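Local coordinates for protein endoglycosidase (Bacteroides thetaiotaomicron, PDB 6Q64) that probably hydrolyses O-glycosidic bonds in complex N-glycans, as a family 18 glycoside hydrolase with a TIM-barrel fold, at residues Met213-Phe216 with Ile217-Ser221. The protein carries 1 engineered substitution. Sequence-based numbering, arbitrary orientation.
Sequences MQVF and IETLS
Gln214 and Glu218, one helical turn apart, illustrate how i to i+4 spacing pairs side chains on a helix. The amide NE2 of Gln214 donates to OE2 of Glu218 over 2.8 Å in a nearly straight bond (175°). The acceptor lies in the amide plane of Gln214, yet the donor meets OE2 on its anti side, the two planes being 70° apart. A bend at chi2 (75°) turns the amide of Gln214 toward its partner, and the amide oxygen OE1 is hydrogen-bonded to Thr244 OG1 outside this turn, which helps fix the amide's rotation. Among the backbone bonds, Glu218 N reaches Gln214 O at 2.8 Å and Leu220 N reaches Phe216 O at 3.1 Å. Val215 O accepts from Thr219 N; Thr219 OG1 also lies at Val215 O, at a very short 2.5 Å that leaves the detail of that bond doubtful. The apolar side includes a CH-pi contact: Leu220 CD1 sits over one face of the Phe216 ring, 4.0 Å from its centroid, offset toward the rim. On helix 211-224 of the TIM barrel, Phe216 and Met213, the latter present as selenomethionine, pack inward on strands 128-135 and 184-189, while Val215 and Thr219 meet helix 162-179.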
HETATM    1  N   MSE A 213     -20.145   0.661  -4.879  1.00 84.27           N
HETATM    2  CA  MSE A 213     -18.696   0.737  -4.854  1.00 84.41           C
HETATM    3  C   MSE A 213     -18.169   1.875  -5.737  1.00 80.81           C
HETATM    4  O   MSE A 213     -17.068   2.345  -5.530  1.00 83.01           O
HETATM    5  CB  MSE A 213     -18.091  -0.626  -5.207  1.00 84.49           C
HETATM    6  CG  MSE A 213     -16.741  -0.879  -4.526  1.00 96.67           C
HETATM    7 SE   MSE A 213     -16.692  -0.615  -2.550  1.00 96.66          SE
HETATM    8  CE  MSE A 213     -17.818  -2.182  -2.499  1.00103.37           C
ATOM      9  N   GLN A 214     -18.945   2.355  -6.705  1.00 84.94           N
ATOM     10  CA  GLN A 214     -18.476   3.389  -7.609  1.00 84.35           C
ATOM     11  C   GLN A 214     -18.544   4.750  -6.910  1.00 88.22           C
ATOM     12  O   GLN A 214     -17.585   5.539  -7.044  1.00 87.51           O
ATOM     13  CB  GLN A 214     -19.304   3.377  -8.898  1.00 82.69           C
ATOM     14  CG  GLN A 214     -19.130   4.607  -9.785  1.00 78.87           C
ATOM     15  CD  GLN A 214     -17.807   4.618 -10.542  1.00 75.78           C
ATOM     16  OE1 GLN A 214     -17.236   3.570 -10.869  1.00 76.98           O
ATOM     17  NE2 GLN A 214     -17.334   5.816 -10.827  1.00 71.44           N
ATOM     18  N   VAL A 215     -19.635   5.059  -6.220  1.00 96.32           N
ATOM     19  CA  VAL A 215     -19.771   6.422  -5.611  1.00107.44           C
ATOM     20  C   VAL A 215     -18.997   6.421  -4.278  1.00103.22           C
ATOM     21  O   VAL A 215     -18.608   7.515  -3.784  1.00 97.60           O
ATOM     22  CB  VAL A 215     -21.237   6.909  -5.527  1.00114.06           C
ATOM     23  CG1 VAL A 215     -22.097   6.019  -4.654  1.00117.88           C
ATOM     24  CG2 VAL A 215     -21.334   8.370  -5.092  1.00116.73           C
ATOM     25  N   PHE A 216     -18.677   5.225  -3.781  1.00 98.23           N
ATOM     26  CA  PHE A 216     -17.746   5.032  -2.646  1.00 96.53           C
ATOM     27  C   PHE A 216     -16.395   5.638  -3.028  1.00 92.17           C
ATOM     28  O   PHE A 216     -15.968   6.687  -2.488  1.00 93.21           O
ATOM     29  CB  PHE A 216     -17.652   3.549  -2.296  1.00 96.82           C
ATOM     30  CG  PHE A 216     -16.755   3.290  -1.118  1.00101.83           C
ATOM     31  CD1 PHE A 216     -17.033   3.869   0.110  1.00103.44           C
ATOM     32  CD2 PHE A 216     -15.609   2.510  -1.246  1.00103.29           C
ATOM     33  CE1 PHE A 216     -16.204   3.651   1.199  1.00103.61           C
ATOM     34  CE2 PHE A 216     -14.776   2.298  -0.158  1.00 99.75           C
ATOM     35  CZ  PHE A 216     -15.081   2.866   1.064  1.00102.96           C
ATOM     36  N   ILE A 217     -15.766   4.999  -4.004  1.00 87.16           N
ATOM     37  CA  ILE A 217     -14.459   5.399  -4.596  1.00 82.68           C
ATOM     38  C   ILE A 217     -14.554   6.825  -5.131  1.00 82.69           C
ATOM     39  O   ILE A 217     -13.581   7.547  -5.013  1.00 84.69           O
ATOM     40  CB  ILE A 217     -14.097   4.419  -5.718  1.00 78.80           C
ATOM     41  CG1 ILE A 217     -13.821   3.023  -5.167  1.00 78.06           C
ATOM     42  CG2 ILE A 217     -12.947   4.944  -6.546  1.00 76.27           C
ATOM     43  CD1 ILE A 217     -13.759   1.983  -6.238  1.00 78.30           C
ATOM     44  N   GLU A 218     -15.678   7.189  -5.738  1.00 87.45           N
ATOM     45  CA  GLU A 218     -15.875   8.547  -6.302  1.00 91.13           C
ATOM     46  C   GLU A 218     -15.721   9.577  -5.173  1.00 91.38           C
ATOM     47  O   GLU A 218     -15.054  10.605  -5.421  1.00 89.12           O
ATOM     48  CB  GLU A 218     -17.236   8.645  -6.993  1.00 95.67           C
ATOM     49  CG  GLU A 218     -17.177   8.789  -8.499  1.00 96.32           C
ATOM     50  CD  GLU A 218     -18.554   8.854  -9.145  1.00102.32           C
ATOM     51  OE1 GLU A 218     -19.439   9.567  -8.601  1.00107.94           O
ATOM     52  OE2 GLU A 218     -18.761   8.166 -10.168  1.00103.11           O
ATOM     53  N   THR A 219     -16.293   9.292  -3.989  1.00 93.03           N
ATOM     54  CA  THR A 219     -16.342  10.222  -2.823  1.00 97.15           C
ATOM     55  C   THR A 219     -14.972  10.330  -2.153  1.00 94.74           C
ATOM     56  O   THR A 219     -14.599  11.444  -1.775  1.00 99.93           O
ATOM     57  CB  THR A 219     -17.333   9.803  -1.734  1.00102.10           C
ATOM     58  OG1 THR A 219     -18.614   9.506  -2.298  1.00103.98           O
ATOM     59  CG2 THR A 219     -17.485  10.887  -0.688  1.00106.55           C
ATOM     60  N   LEU A 220     -14.252   9.221  -2.006  1.00 89.47           N
ATOM     61  CA  LEU A 220     -12.840   9.239  -1.543  1.00 84.75           C
ATOM     62  C   LEU A 220     -11.979  10.051  -2.521  1.00 85.61           C
ATOM     63  O   LEU A 220     -11.332  10.977  -2.043  1.00 89.54           O
ATOM     64  CB  LEU A 220     -12.335   7.811  -1.382  1.00 80.95           C
ATOM     65  CG  LEU A 220     -13.066   6.990  -0.326  1.00 85.32           C
ATOM     66  CD1 LEU A 220     -12.690   5.517  -0.395  1.00 83.62           C
ATOM     67  CD2 LEU A 220     -12.774   7.543   1.057  1.00 92.65           C
ATOM     68  N   SER A 221     -11.994   9.784  -3.834  1.00 84.24           N
ATOM     69  CA  SER A 221     -11.186  10.579  -4.800  1.00 85.62           C
ATOM     70  C   SER A 221     -11.541  12.062  -4.682  1.00 88.33           C
ATOM     71  O   SER A 221     -10.606  12.872  -4.588  1.00 88.98           O
ATOM     72  CB  SER A 221     -11.275  10.115  -6.240  1.00 83.88           C
ATOM     73  OG  SER A 221     -10.037   9.517  -6.637  1.00 90.46           O
TER